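Local atomic coordinates of Alr3699 protein (Nostoc sp., PDB entry 4XSO), a protein that is of unknown specific function but has the family signature and two parallel-sheet domains of a GT-B glycosyltransferase. Residues Leu126-Ile129 with His134-Gln137; Val142-Ala147 with Ile166-Arg171; Ala160-Phe165 with Thr175-Asn180; Glu294-Val299 with Gln366-Val371. One frame throughout, in Å; residues are numbered along the deposited sequence.

Three of the contacts belong to the N-terminal half of the GT-B fold, and contact 4 spans its junction with the C-terminal half. Contacts 2 and 3 share helix 159-167: its last turn and exit meet helix 137-150 in contact 2, whereas its side facing strand 175-177 makes contact 3. Contact 1, a surface loop after strand 122-126, touches that helix through L126, D128 and I129. Contact 4 is the buried, purely aromatic one; contact 2 is partly buried and rests on aliphatic carbon against a glycine turn. Contact 3, at the sheet edge, is the most polar, with an amide-hydroxyl bond and a bound glycerol, while contact 1 sets a phenyl ring against oxygen-bearing groups.

Contact 1: residues Leu126-Ile129 with His134-Gln137; sequences LHDI and HFSQ
D128 and I129 meet F135 inside one connection, the loop from strand 122-126 to helix 137-150. Neither segment is regular where they touch, and no hydrogen bond joins them; the nearest alpha carbons, CA of I129 and CA of H134, lie 8.5 Å apart, so contact is made by the F135 ring rather than between the backbones. With CG anti to the carbonyl carbon (chi1 -66°), F135 extends its far edge to the first segment. There CE2 comes 3.3 Å from I129 O, which lies at the ring edge close to the ring plane. The neighbouring CZ approaches D128 CG at 3.9 Å, and D128 CB is 4.0 Å from the same CZ. The D128 side chain crosses F135 at about a right angle, its carboxylate plane turned 48° from the ring. Q105 of helix 105-118 touches both side chains. Beyond F135, S136 takes the N-cap position of helix 137-150, its OG hydrogen-bonded to N139 OD1; D128 O forms a weak hydrogen bond with S161 OG of helix 159-167. The slightly positive C-H edge of F135 thus faces a carbonyl oxygen, probably a mild electrostatic attraction added to the van der Waals contact with D128.

Contact 2: residues Val142-Ala147 with Ile166-Arg171; sequences VAVNLA and IQAGGR
V144, on helix 137-150, faces the turn in which helix 159-167 ends, and the backbones come close: CA of V144 and CA of G170 are 5.3 Å apart. The turn is a Schellman motif. G169 leaves helical geometry with a positive phi of 102°, a conformation glycine adopts readily, and its N bonds back to I166 O at 3.0 Å; the next residue, G170, probably adds a bond from its N to F165 O. Onto this turn V144 lowers both methyls. CG1, opposite the backbone N across the CA-CB bond (chi1 160°), rests against the G169-G170 peptide, 3.5 Å from G169 C and 3.6 Å from G170 N. CG2 points to the preceding residue, where it meets A168 CB at 3.8 Å and lies 3.7 Å from A168 O. One branched side chain therefore straddles three consecutive residues, with backbone supplying much of the opposing surface because two of the three are glycines. No hydrogen bond crosses between the segments, but N148, a turn further along the first helix, supplies polar links: its ND2 bonds to G169 O and its O accepts from R171 NH1. R171 also forms a salt bridge with E173. The V144 side of helix 137-150 is thus fastened to the end of helix 159-167, while V142 and L146 of the same helix pack on helix 105-118 and also touch I117 and F116, respectively, of the second subunit.

Contact 3: residues Ala160-Phe165 with Thr175-Asn180; sequences ASQTAF and TKVIYN. With GOL (glycerol), chain D.
Q162 and T175 join the helix and second strand of a beta-alpha-beta crossover, strand 153-156, helix 159-167 and strand 175-177, in the Rossmann-like N-terminal domain. Q162 NE2 donates to T175 OG1 at 2.8 Å with an N-H...O angle of 161°, and the hydroxyl lies close to the amide plane. The glutamine spans the gap with a fully extended chain, CG anti to N (chi1 179°). Its other amide atom, OE1, is set against a methyl, 3.2 Å from V177 CG2. One turn along the helix, F165 brings CD2 to 3.5 Å from T175 CG2, so that the threonine offers its hydroxyl to the amide and its methyl to the ring. T175 OG1 has a second partner in A172 O, which helps to fix its rotation. Helix and strand run nearly antiparallel here, at 162°, their axes 8.9 Å apart. Strand 175-177 is the outermost strand of its sheet in this chain: K176 and I178 make the backbone bonds to V154 and A156 of strand 153-156, while N and O of V177, between them, point to the other side. There a glycerol, probably from the crystallisation liquor, bridges Q162 to K176 and V177. Its O3 accepts from Q162 NE2 at 3.3 Å and its O2 from V177 N at 3.2 Å. Glycerol O1 receives a bond from K176 NZ at 3.1 Å and itself donates to V177 O at 2.8 Å.

Contact 4: residues Glu294-Val299 with Gln366-Val371; sequences EPFGRV and QRFDVV
A capping bond, V371 N to D369 OD1 at 3.0 Å with an N-H...O angle of 166°, starts helix 370-382 just after F368, the residue that meets F296 across the contact. The amide reaches D369 OD1 from above the carboxylate plane, and D369 is the N-cap of helix 370-382, where the chain passes into it from helix 350-368. F296 and F368 form an offset edge-to-face pair: the edge of F296 is directed at the face of F368, with ring centroids 5.9 Å apart and planes at 86°. F296 CE2 and F368 CE1 are the nearest atoms, at 4.1 Å. F296 reaches across because its ring swings away from the backbone N (chi1 -175°). The opposite face of F368 is occupied by R367 CB, 3.5 Å above the ring centre, so the ring is held between a neighbouring methylene and the F296 edge. The R367 guanidinium turns back to lay one face over F368 CZ, while its NH1 bonds to E320 O. Y179 adds a further edge-to-face contact with F368. V301 of helix 298-305 and L321 of helix 318-321 each touch both phenylalanines. This buried cluster thus ties the loop before helix 298-305 to the junction from which helix 370-382 runs back along the N-terminal domain, past I178, as C-terminal helices of GT-B proteins commonly do.

Contact 1: residues Leu126-Ile129 with His134-Gln137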
loop_
_atom_site.group_PDB
_atom_site.type_symbol
_atom_site.label_atom_id
_atom_site.label_comp_id
_atom_site.label_asym_id
_atom_site.label_seq_id
_atom_site.Cartn_x
_atom_site.Cartn_y
_atom_site.Cartn_z
ATOM N N LEU A 126 3.243 -13.722 -14.763
ATOM C CA LEU A 126 2.828 -14.747 -13.861
ATOM C C LEU A 126 3.678 -15.966 -14.204
ATOM O O LEU A 126 3.555 -16.558 -15.310
ATOM C CB LEU A 126 1.354 -15.021 -14.141
ATOM C CG LEU A 126 0.657 -16.150 -13.359
ATOM C CD1 LEU A 126 0.643 -15.908 -11.857
ATOM C CD2 LEU A 126 -0.766 -16.333 -13.839
ATOM N N HIS A 127 4.553 -16.345 -13.291
ATOM C CA HIS A 127 5.380 -17.496 -13.477
ATOM C C HIS A 127 4.913 -18.685 -12.612
ATOM O O HIS A 127 5.528 -19.758 -12.696
ATOM C CB HIS A 127 6.832 -17.209 -13.116
ATOM C CG HIS A 127 7.483 -16.158 -13.955
ATOM N ND1 HIS A 127 8.029 -16.433 -15.178
ATOM C CD2 HIS A 127 7.706 -14.842 -13.735
ATOM C CE1 HIS A 127 8.547 -15.342 -15.702
ATOM N NE2 HIS A 127 8.389 -14.362 -14.834
ATOM N N ASP A 128 3.857 -18.505 -11.810
ATOM C CA ASP A 128 3.394 -19.566 -10.877
ATOM C C ASP A 128 2.067 -20.148 -11.349
ATOM O O ASP A 128 1.313 -19.506 -12.085
ATOM C CB ASP A 128 3.137 -19.025 -9.471
ATOM C CG ASP A 128 4.345 -18.278 -8.863
ATOM O OD1 ASP A 128 5.421 -18.873 -8.815
ATOM O OD2 ASP A 128 4.178 -17.129 -8.392
ATOM N N ILE A 129 1.812 -21.369 -10.919
ATOM C CA ILE A 129 0.472 -21.956 -10.960
ATOM C C ILE A 129 -0.136 -21.533 -9.625
ATOM O O ILE A 129 0.387 -21.907 -8.580
ATOM C CB ILE A 129 0.543 -23.475 -11.109
ATOM C CG1 ILE A 129 1.102 -23.818 -12.492
ATOM C CG2 ILE A 129 -0.837 -24.151 -10.885
ATOM C CD1 ILE A 129 1.157 -25.316 -12.728
ATOM N N HIS A 134 -0.532 -24.657 -2.931
ATOM C CA HIS A 134 0.798 -24.099 -2.706
ATOM C C HIS A 134 0.830 -22.613 -2.305
ATOM O O HIS A 134 1.879 -22.078 -2.044
ATOM C CB HIS A 134 1.641 -24.376 -3.940
ATOM C CG HIS A 134 1.773 -25.838 -4.247
ATOM N ND1 HIS A 134 1.168 -26.431 -5.336
ATOM C CD2 HIS A 134 2.402 -26.835 -3.579
ATOM C CE1 HIS A 134 1.435 -27.720 -5.341
ATOM N NE2 HIS A 134 2.180 -27.994 -4.285
ATOM N N PHE A 135 -0.322 -21.958 -2.229
ATOM C CA PHE A 135 -0.391 -20.581 -1.830
ATOM C C PHE A 135 -1.619 -20.444 -0.974
ATOM O O PHE A 135 -2.639 -21.044 -1.270
ATOM C CB PHE A 135 -0.506 -19.679 -3.076
ATOM C CG PHE A 135 0.723 -19.716 -3.955
ATOM C CD1 PHE A 135 1.906 -19.149 -3.519
ATOM C CD2 PHE A 135 0.709 -20.364 -5.170
ATOM C CE1 PHE A 135 3.044 -19.203 -4.301
ATOM C CE2 PHE A 135 1.830 -20.436 -5.949
ATOM C CZ PHE A 135 3.004 -19.849 -5.530
ATOM N N SER A 136 -1.555 -19.616 0.055
ATOM C CA SER A 136 -2.702 -19.460 0.926
ATOM C C SER A 136 -3.756 -18.756 0.145
ATOM O O SER A 136 -3.457 -17.993 -0.777
ATOM C CB SER A 136 -2.354 -18.640 2.169
ATOM O OG SER A 136 -2.128 -17.283 1.844
ATOM N N GLN A 137 -5.009 -18.963 0.538
ATOM C CA GLN A 137 -6.134 -18.351 -0.153
ATOM C C GLN A 137 -6.029 -16.835 -0.069
ATOM O O GLN A 137 -6.305 -16.133 -1.043
ATOM C CB GLN A 137 -7.457 -18.823 0.452
ATOM C CG GLN A 137 -7.976 -20.128 -0.129
ATOM C CD GLN A 137 -8.645 -19.940 -1.477
ATOM O OE1 GLN A 137 -8.370 -18.975 -2.190
ATOM N NE2 GLN A 137 -9.529 -20.865 -1.832
#

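Contact 2: residues Val142-Ala147 with Ile166-Arg171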
loop_
_atom_site.group_PDB
_atom_site.type_symbol
_atom_site.label_atom_id
_atom_site.label_comp_id
_atom_site.label_asym_id
_atom_site.label_seq_id
_atom_site.Cartn_x
_atom_site.Cartn_y
_atom_site.Cartn_z
ATOM N N VAL A 142 -5.762 -11.795 -2.934
ATOM C CA VAL A 142 -5.146 -10.486 -3.005
ATOM C C VAL A 142 -4.481 -10.322 -4.374
ATOM O O VAL A 142 -4.769 -9.391 -5.096
ATOM C CB VAL A 142 -4.155 -10.302 -1.847
ATOM C CG1 VAL A 142 -3.251 -9.073 -2.056
ATOM C CG2 VAL A 142 -4.947 -10.090 -0.567
ATOM N N ALA A 143 -3.616 -11.252 -4.730
ATOM C CA ALA A 143 -2.997 -11.287 -6.047
ATOM C C ALA A 143 -4.004 -11.179 -7.201
ATOM O O ALA A 143 -3.910 -10.314 -8.050
ATOM C CB ALA A 143 -2.170 -12.564 -6.172
ATOM N N VAL A 144 -5.004 -12.047 -7.219
ATOM C CA VAL A 144 -5.987 -12.021 -8.268
ATOM C C VAL A 144 -6.705 -10.655 -8.346
ATOM O O VAL A 144 -6.897 -10.033 -9.426
ATOM C CB VAL A 144 -6.994 -13.169 -8.022
ATOM C CG1 VAL A 144 -8.292 -12.949 -8.741
ATOM C CG2 VAL A 144 -6.384 -14.528 -8.370
ATOM N N ASN A 145 -7.149 -10.197 -7.196
ATOM C CA ASN A 145 -7.917 -8.966 -7.162
ATOM C C ASN A 145 -7.081 -7.755 -7.647
ATOM O O ASN A 145 -7.545 -6.926 -8.407
ATOM C CB ASN A 145 -8.376 -8.726 -5.776
ATOM C CG ASN A 145 -9.030 -7.358 -5.618
ATOM O OD1 ASN A 145 -8.751 -6.625 -4.652
ATOM N ND2 ASN A 145 -9.915 -7.011 -6.563
ATOM N N LEU A 146 -5.863 -7.649 -7.172
ATOM C CA LEU A 146 -5.032 -6.539 -7.563
ATOM C C LEU A 146 -4.731 -6.627 -9.075
ATOM O O LEU A 146 -4.756 -5.642 -9.802
ATOM C CB LEU A 146 -3.744 -6.529 -6.751
ATOM C CG LEU A 146 -4.029 -6.141 -5.258
ATOM C CD1 LEU A 146 -2.762 -6.068 -4.441
ATOM C CD2 LEU A 146 -4.654 -4.770 -5.225
ATOM N N ALA A 147 -4.444 -7.817 -9.534
ATOM C CA ALA A 147 -4.148 -7.987 -10.980
ATOM C C ALA A 147 -5.342 -7.545 -11.798
ATOM O O ALA A 147 -5.231 -6.706 -12.742
ATOM C CB ALA A 147 -3.727 -9.458 -11.216
ATOM N N ILE A 166 -7.085 -17.912 -14.033
ATOM C CA ILE A 166 -8.486 -17.783 -14.333
ATOM C C ILE A 166 -9.392 -18.529 -13.309
ATOM O O ILE A 166 -10.419 -18.000 -12.905
ATOM C CB ILE A 166 -8.747 -18.322 -15.743
ATOM C CG1 ILE A 166 -8.181 -17.359 -16.785
ATOM C CG2 ILE A 166 -10.247 -18.604 -15.968
ATOM C CD1 ILE A 166 -8.315 -17.928 -18.236
ATOM N N GLN A 167 -9.028 -19.749 -12.938
ATOM C CA GLN A 167 -9.841 -20.567 -12.013
ATOM C C GLN A 167 -9.880 -19.986 -10.623
ATOM O O GLN A 167 -10.774 -20.258 -9.870
ATOM C CB GLN A 167 -9.238 -21.979 -11.920
ATOM C CG GLN A 167 -9.536 -22.800 -13.167
ATOM C CD GLN A 167 -8.747 -24.090 -13.293
ATOM O OE1 GLN A 167 -7.684 -24.290 -12.694
ATOM N NE2 GLN A 167 -9.251 -24.964 -14.139
ATOM N N ALA A 168 -8.854 -19.210 -10.276
ATOM C CA ALA A 168 -8.762 -18.487 -9.040
ATOM C C ALA A 168 -9.507 -17.166 -9.086
ATOM O O ALA A 168 -9.491 -16.465 -8.124
ATOM C CB ALA A 168 -7.314 -18.211 -8.707
ATOM N N GLY A 169 -10.208 -16.853 -10.164
ATOM C CA GLY A 169 -10.965 -15.624 -10.271
ATOM C C GLY A 169 -10.265 -14.542 -11.136
ATOM O O GLY A 169 -10.808 -13.456 -11.307
ATOM N N GLY A 170 -9.093 -14.822 -11.712
ATOM C CA GLY A 170 -8.467 -13.837 -12.599
ATOM C C GLY A 170 -9.250 -13.626 -13.874
ATOM O O GLY A 170 -9.876 -14.545 -14.425
ATOM N N ARG A 171 -9.171 -12.418 -14.361
ATOM C CA ARG A 171 -9.862 -12.035 -15.592
ATOM C C ARG A 171 -9.133 -12.595 -16.815
ATOM O O ARG A 171 -8.061 -12.115 -17.188
ATOM C CB ARG A 171 -9.914 -10.523 -15.654
ATOM C CG ARG A 171 -11.000 -9.911 -14.773
ATOM C CD ARG A 171 -10.829 -8.405 -14.693
ATOM N NE ARG A 171 -11.013 -7.786 -15.960
ATOM C CZ ARG A 171 -10.444 -6.641 -16.339
ATOM N NH1 ARG A 171 -9.634 -5.989 -15.519
ATOM N NH2 ARG A 171 -10.675 -6.158 -17.563
#

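Contact 3: residues Ala160-Phe165 with Thr175-Asn180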
loop_
_atom_site.group_PDB
_atom_site.type_symbol
_atom_site.label_atom_id
_atom_site.label_comp_id
_atom_site.label_asym_id
_atom_site.label_seq_id
_atom_site.Cartn_x
_atom_site.Cartn_y
_atom_site.Cartn_z
ATOM N N ALA A 160 -1.150 -23.669 -18.519
ATOM C CA ALA A 160 -1.360 -24.161 -17.148
ATOM C C ALA A 160 -1.407 -23.021 -16.100
ATOM O O ALA A 160 -2.357 -22.946 -15.292
ATOM C CB ALA A 160 -0.237 -25.113 -16.773
ATOM N N SER A 161 -0.454 -22.087 -16.192
ATOM C CA SER A 161 -0.455 -20.938 -15.339
ATOM C C SER A 161 -1.654 -20.068 -15.664
ATOM O O SER A 161 -2.299 -19.509 -14.762
ATOM C CB SER A 161 0.863 -20.133 -15.399
ATOM O OG SER A 161 1.913 -20.963 -14.923
ATOM N N GLN A 162 -1.925 -19.887 -16.934
ATOM C CA GLN A 162 -3.016 -19.017 -17.344
ATOM C C GLN A 162 -4.324 -19.600 -16.838
ATOM O O GLN A 162 -5.177 -18.885 -16.386
ATOM C CB GLN A 162 -3.056 -18.933 -18.867
ATOM C CG GLN A 162 -4.170 -18.073 -19.481
ATOM C CD GLN A 162 -4.182 -18.214 -20.988
ATOM O OE1 GLN A 162 -4.008 -19.293 -21.502
ATOM N NE2 GLN A 162 -4.355 -17.136 -21.682
ATOM N N THR A 163 -4.498 -20.896 -17.003
ATOM C CA THR A 163 -5.767 -21.548 -16.561
ATOM C C THR A 163 -5.912 -21.457 -15.050
ATOM O O THR A 163 -6.996 -21.190 -14.551
ATOM C CB THR A 163 -5.772 -23.043 -16.997
ATOM O OG1 THR A 163 -4.483 -23.586 -16.686
ATOM C CG2 THR A 163 -5.918 -23.122 -18.416
ATOM N N ALA A 164 -4.840 -21.693 -14.308
ATOM C CA ALA A 164 -4.929 -21.563 -12.821
ATOM C C ALA A 164 -5.287 -20.122 -12.347
ATOM O O ALA A 164 -6.036 -19.960 -11.373
ATOM C CB ALA A 164 -3.660 -22.038 -12.147
ATOM N N PHE A 165 -4.793 -19.079 -13.054
ATOM C CA PHE A 165 -5.106 -17.713 -12.717
ATOM C C PHE A 165 -6.556 -17.408 -12.921
ATOM O O PHE A 165 -7.198 -16.732 -12.109
ATOM C CB PHE A 165 -4.271 -16.787 -13.627
ATOM C CG PHE A 165 -4.682 -15.355 -13.567
ATOM C CD1 PHE A 165 -4.322 -14.548 -12.459
ATOM C CD2 PHE A 165 -5.349 -14.759 -14.630
ATOM C CE1 PHE A 165 -4.633 -13.182 -12.475
ATOM C CE2 PHE A 165 -5.669 -13.397 -14.626
ATOM C CZ PHE A 165 -5.327 -12.616 -13.560
ATOM N N THR A 175 -5.153 -11.891 -20.090
ATOM C CA THR A 175 -4.022 -12.805 -20.037
ATOM C C THR A 175 -3.516 -13.032 -21.439
ATOM O O THR A 175 -4.275 -12.913 -22.351
ATOM C CB THR A 175 -4.362 -14.211 -19.451
ATOM O OG1 THR A 175 -5.318 -14.881 -20.281
ATOM C CG2 THR A 175 -4.887 -14.088 -18.035
ATOM N N LYS A 176 -2.233 -13.315 -21.562
ATOM C CA LYS A 176 -1.614 -13.697 -22.778
ATOM C C LYS A 176 -0.528 -14.678 -22.387
ATOM O O LYS A 176 0.276 -14.372 -21.504
ATOM C CB LYS A 176 -0.932 -12.516 -23.432
ATOM C CG LYS A 176 -0.290 -12.948 -24.767
ATOM C CD LYS A 176 0.258 -11.810 -25.599
ATOM C CE LYS A 176 1.303 -12.360 -26.584
ATOM N NZ LYS A 176 0.817 -13.443 -27.485
ATOM N N VAL A 177 -0.390 -15.781 -23.101
ATOM C CA VAL A 177 0.626 -16.743 -22.799
ATOM C C VAL A 177 1.902 -16.370 -23.570
ATOM O O VAL A 177 1.804 -16.154 -24.731
ATOM C CB VAL A 177 0.224 -18.208 -23.135
ATOM C CG1 VAL A 177 1.385 -19.131 -23.063
ATOM C CG2 VAL A 177 -0.908 -18.700 -22.200
ATOM N N ILE A 178 3.039 -16.242 -22.907
ATOM C CA ILE A 178 4.340 -16.053 -23.602
ATOM C C ILE A 178 5.291 -16.974 -22.870
ATOM O O ILE A 178 5.494 -16.859 -21.680
ATOM C CB ILE A 178 4.874 -14.626 -23.564
ATOM C CG1 ILE A 178 3.925 -13.663 -24.236
ATOM C CG2 ILE A 178 6.238 -14.530 -24.279
ATOM C CD1 ILE A 178 4.429 -12.250 -24.203
ATOM N N TYR A 179 5.874 -17.924 -23.617
ATOM C CA TYR A 179 6.704 -18.987 -23.048
ATOM C C TYR A 179 8.084 -18.353 -22.725
ATOM O O TYR A 179 8.403 -17.302 -23.218
ATOM C CB TYR A 179 6.790 -20.105 -24.097
ATOM C CG TYR A 179 5.496 -20.899 -24.299
ATOM C CD1 TYR A 179 4.886 -21.528 -23.205
ATOM C CD2 TYR A 179 4.946 -21.141 -25.565
ATOM C CE1 TYR A 179 3.723 -22.293 -23.337
ATOM C CE2 TYR A 179 3.751 -21.941 -25.694
ATOM C CZ TYR A 179 3.157 -22.515 -24.572
ATOM O OH TYR A 179 1.950 -23.333 -24.592
ATOM N N ASN A 180 8.878 -19.011 -21.877
ATOM C CA ASN A 180 10.279 -18.705 -21.628
ATOM C C ASN A 180 11.083 -18.850 -22.947
ATOM O O ASN A 180 10.792 -19.692 -23.831
ATOM C CB ASN A 180 10.848 -19.661 -20.576
ATOM C CG ASN A 180 10.366 -19.400 -19.148
ATOM O OD1 ASN A 180 9.300 -18.824 -18.886
ATOM N ND2 ASN A 180 11.101 -19.932 -18.219
HETATM C C1 GOL D . -1.242 -17.308 -26.338
HETATM O O1 GOL D . -0.541 -16.006 -26.343
HETATM C C2 GOL D . -2.278 -17.573 -25.206
HETATM O O2 GOL D . -2.898 -16.352 -24.979
HETATM C C3 GOL D . -3.365 -18.664 -25.451
HETATM O O3 GOL D . -4.597 -18.275 -24.765
#

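Contact 4: residues Glu294-Val299 with Gln366-Val371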
loop_
_atom_site.group_PDB
_atom_site.type_symbol
_atom_site.label_atom_id
_atom_site.label_comp_id
_atom_site.label_asym_id
_atom_site.label_seq_id
_atom_site.Cartn_x
_atom_site.Cartn_y
_atom_site.Cartn_z
ATOM N N GLU A 294 4.348 -28.373 -12.511
ATOM C CA GLU A 294 5.191 -27.225 -12.667
ATOM C C GLU A 294 4.629 -26.324 -13.787
ATOM O O GLU A 294 4.009 -26.796 -14.773
ATOM C CB GLU A 294 6.640 -27.666 -12.989
ATOM C CG GLU A 294 7.335 -28.414 -11.812
ATOM C CD GLU A 294 8.721 -28.949 -12.150
ATOM O OE1 GLU A 294 9.135 -28.886 -13.338
ATOM O OE2 GLU A 294 9.422 -29.424 -11.220
ATOM N N PRO A 295 4.861 -25.007 -13.653
ATOM C CA PRO A 295 4.264 -24.077 -14.616
ATOM C C PRO A 295 4.879 -24.114 -16.026
ATOM O O PRO A 295 4.164 -23.958 -16.975
ATOM C CB PRO A 295 4.462 -22.708 -13.967
ATOM C CG PRO A 295 5.493 -22.892 -12.929
ATOM C CD PRO A 295 5.435 -24.322 -12.494
ATOM N N PHE A 296 6.168 -24.409 -16.112
ATOM C CA PHE A 296 6.932 -24.498 -17.345
ATOM C C PHE A 296 8.260 -25.251 -17.048
ATOM O O PHE A 296 9.134 -24.744 -16.327
ATOM C CB PHE A 296 7.376 -23.087 -17.757
ATOM C CG PHE A 296 8.089 -23.041 -19.088
ATOM C CD1 PHE A 296 9.446 -23.285 -19.198
ATOM C CD2 PHE A 296 7.363 -22.739 -20.266
ATOM C CE1 PHE A 296 10.079 -23.207 -20.448
ATOM C CE2 PHE A 296 8.000 -22.661 -21.504
ATOM C CZ PHE A 296 9.348 -22.905 -21.582
ATOM N N GLY A 297 8.491 -26.408 -17.569
ATOM C CA GLY A 297 9.773 -27.039 -17.196
ATOM C C GLY A 297 10.941 -26.551 -18.040
ATOM O O GLY A 297 11.081 -27.019 -19.191
ATOM N N ARG A 298 11.779 -25.631 -17.524
ATOM C CA ARG A 298 12.913 -25.126 -18.347
ATOM C C ARG A 298 13.758 -26.318 -18.825
ATOM O O ARG A 298 14.164 -26.432 -19.983
ATOM C CB ARG A 298 13.770 -24.087 -17.577
ATOM C CG ARG A 298 13.022 -22.764 -17.318
ATOM C CD ARG A 298 13.810 -21.754 -16.468
ATOM N NE ARG A 298 15.066 -21.336 -17.090
ATOM C CZ ARG A 298 15.177 -20.458 -18.098
ATOM N NH1 ARG A 298 14.127 -19.785 -18.565
ATOM N NH2 ARG A 298 16.370 -20.203 -18.628
ATOM N N VAL A 299 13.965 -27.288 -17.943
ATOM C CA VAL A 299 14.816 -28.436 -18.255
ATOM C C VAL A 299 14.321 -29.276 -19.425
ATOM O O VAL A 299 15.112 -29.865 -20.187
ATOM C CB VAL A 299 14.952 -29.357 -17.002
ATOM C CG1 VAL A 299 15.520 -30.696 -17.356
ATOM C CG2 VAL A 299 15.852 -28.651 -15.992
ATOM N N GLN A 366 11.786 -23.671 -32.857
ATOM C CA GLN A 366 10.707 -22.852 -33.371
ATOM C C GLN A 366 9.928 -22.113 -32.262
ATOM O O GLN A 366 9.674 -20.898 -32.385
ATOM C CB GLN A 366 9.834 -23.681 -34.336
ATOM C CG GLN A 366 8.534 -23.029 -34.778
ATOM C CD GLN A 366 7.508 -24.050 -35.278
ATOM O OE1 GLN A 366 7.798 -24.841 -36.171
ATOM N NE2 GLN A 366 6.316 -24.057 -34.675
ATOM N N ARG A 367 9.509 -22.822 -31.210
ATOM C CA ARG A 367 8.630 -22.240 -30.165
ATOM C C ARG A 367 9.278 -21.422 -29.075
ATOM O O ARG A 367 8.652 -20.584 -28.512
ATOM C CB ARG A 367 7.901 -23.442 -29.485
ATOM C CG ARG A 367 7.108 -24.298 -30.481
ATOM C CD ARG A 367 6.412 -25.519 -29.796
ATOM N NE ARG A 367 5.413 -25.031 -28.843
ATOM C CZ ARG A 367 4.846 -25.744 -27.868
ATOM N NH1 ARG A 367 5.132 -27.015 -27.673
ATOM N NH2 ARG A 367 3.974 -25.146 -27.061
ATOM N N PHE A 368 10.530 -21.723 -28.693
ATOM C CA PHE A 368 11.132 -21.181 -27.496
ATOM C C PHE A 368 12.427 -20.370 -27.765
ATOM O O PHE A 368 13.178 -20.042 -26.844
ATOM C CB PHE A 368 11.400 -22.305 -26.532
ATOM C CG PHE A 368 10.199 -23.163 -26.312
ATOM C CD1 PHE A 368 9.055 -22.629 -25.752
ATOM C CD2 PHE A 368 10.192 -24.475 -26.722
ATOM C CE1 PHE A 368 7.933 -23.462 -25.555
ATOM C CE2 PHE A 368 9.058 -25.306 -26.561
ATOM C CZ PHE A 368 7.960 -24.816 -25.980
ATOM N N ASP A 369 12.648 -20.024 -29.029
ATOM C CA ASP A 369 13.788 -19.150 -29.386
ATOM C C ASP A 369 13.618 -17.793 -28.705
ATOM O O ASP A 369 12.597 -17.140 -28.860
ATOM C CB ASP A 369 13.879 -19.054 -30.894
ATOM C CG ASP A 369 15.121 -18.302 -31.382
ATOM O OD1 ASP A 369 15.793 -17.614 -30.599
ATOM O OD2 ASP A 369 15.401 -18.449 -32.601
ATOM N N VAL A 370 14.587 -17.431 -27.890
ATOM C CA VAL A 370 14.582 -16.145 -27.215
ATOM C C VAL A 370 14.391 -14.958 -28.145
ATOM O O VAL A 370 13.787 -13.987 -27.703
ATOM C CB VAL A 370 15.818 -15.937 -26.311
ATOM C CG1 VAL A 370 17.082 -15.622 -27.128
ATOM C CG2 VAL A 370 15.524 -14.855 -25.266
ATOM N N VAL A 371 14.788 -15.067 -29.426
ATOM C CA VAL A 371 14.555 -13.984 -30.391
ATOM C C VAL A 371 13.098 -13.802 -30.658
ATOM O O VAL A 371 12.563 -12.692 -30.562
ATOM C CB VAL A 371 15.332 -14.165 -31.737
ATOM C CG1 VAL A 371 15.010 -13.037 -32.712
ATOM C CG2 VAL A 371 16.821 -14.221 -31.464
#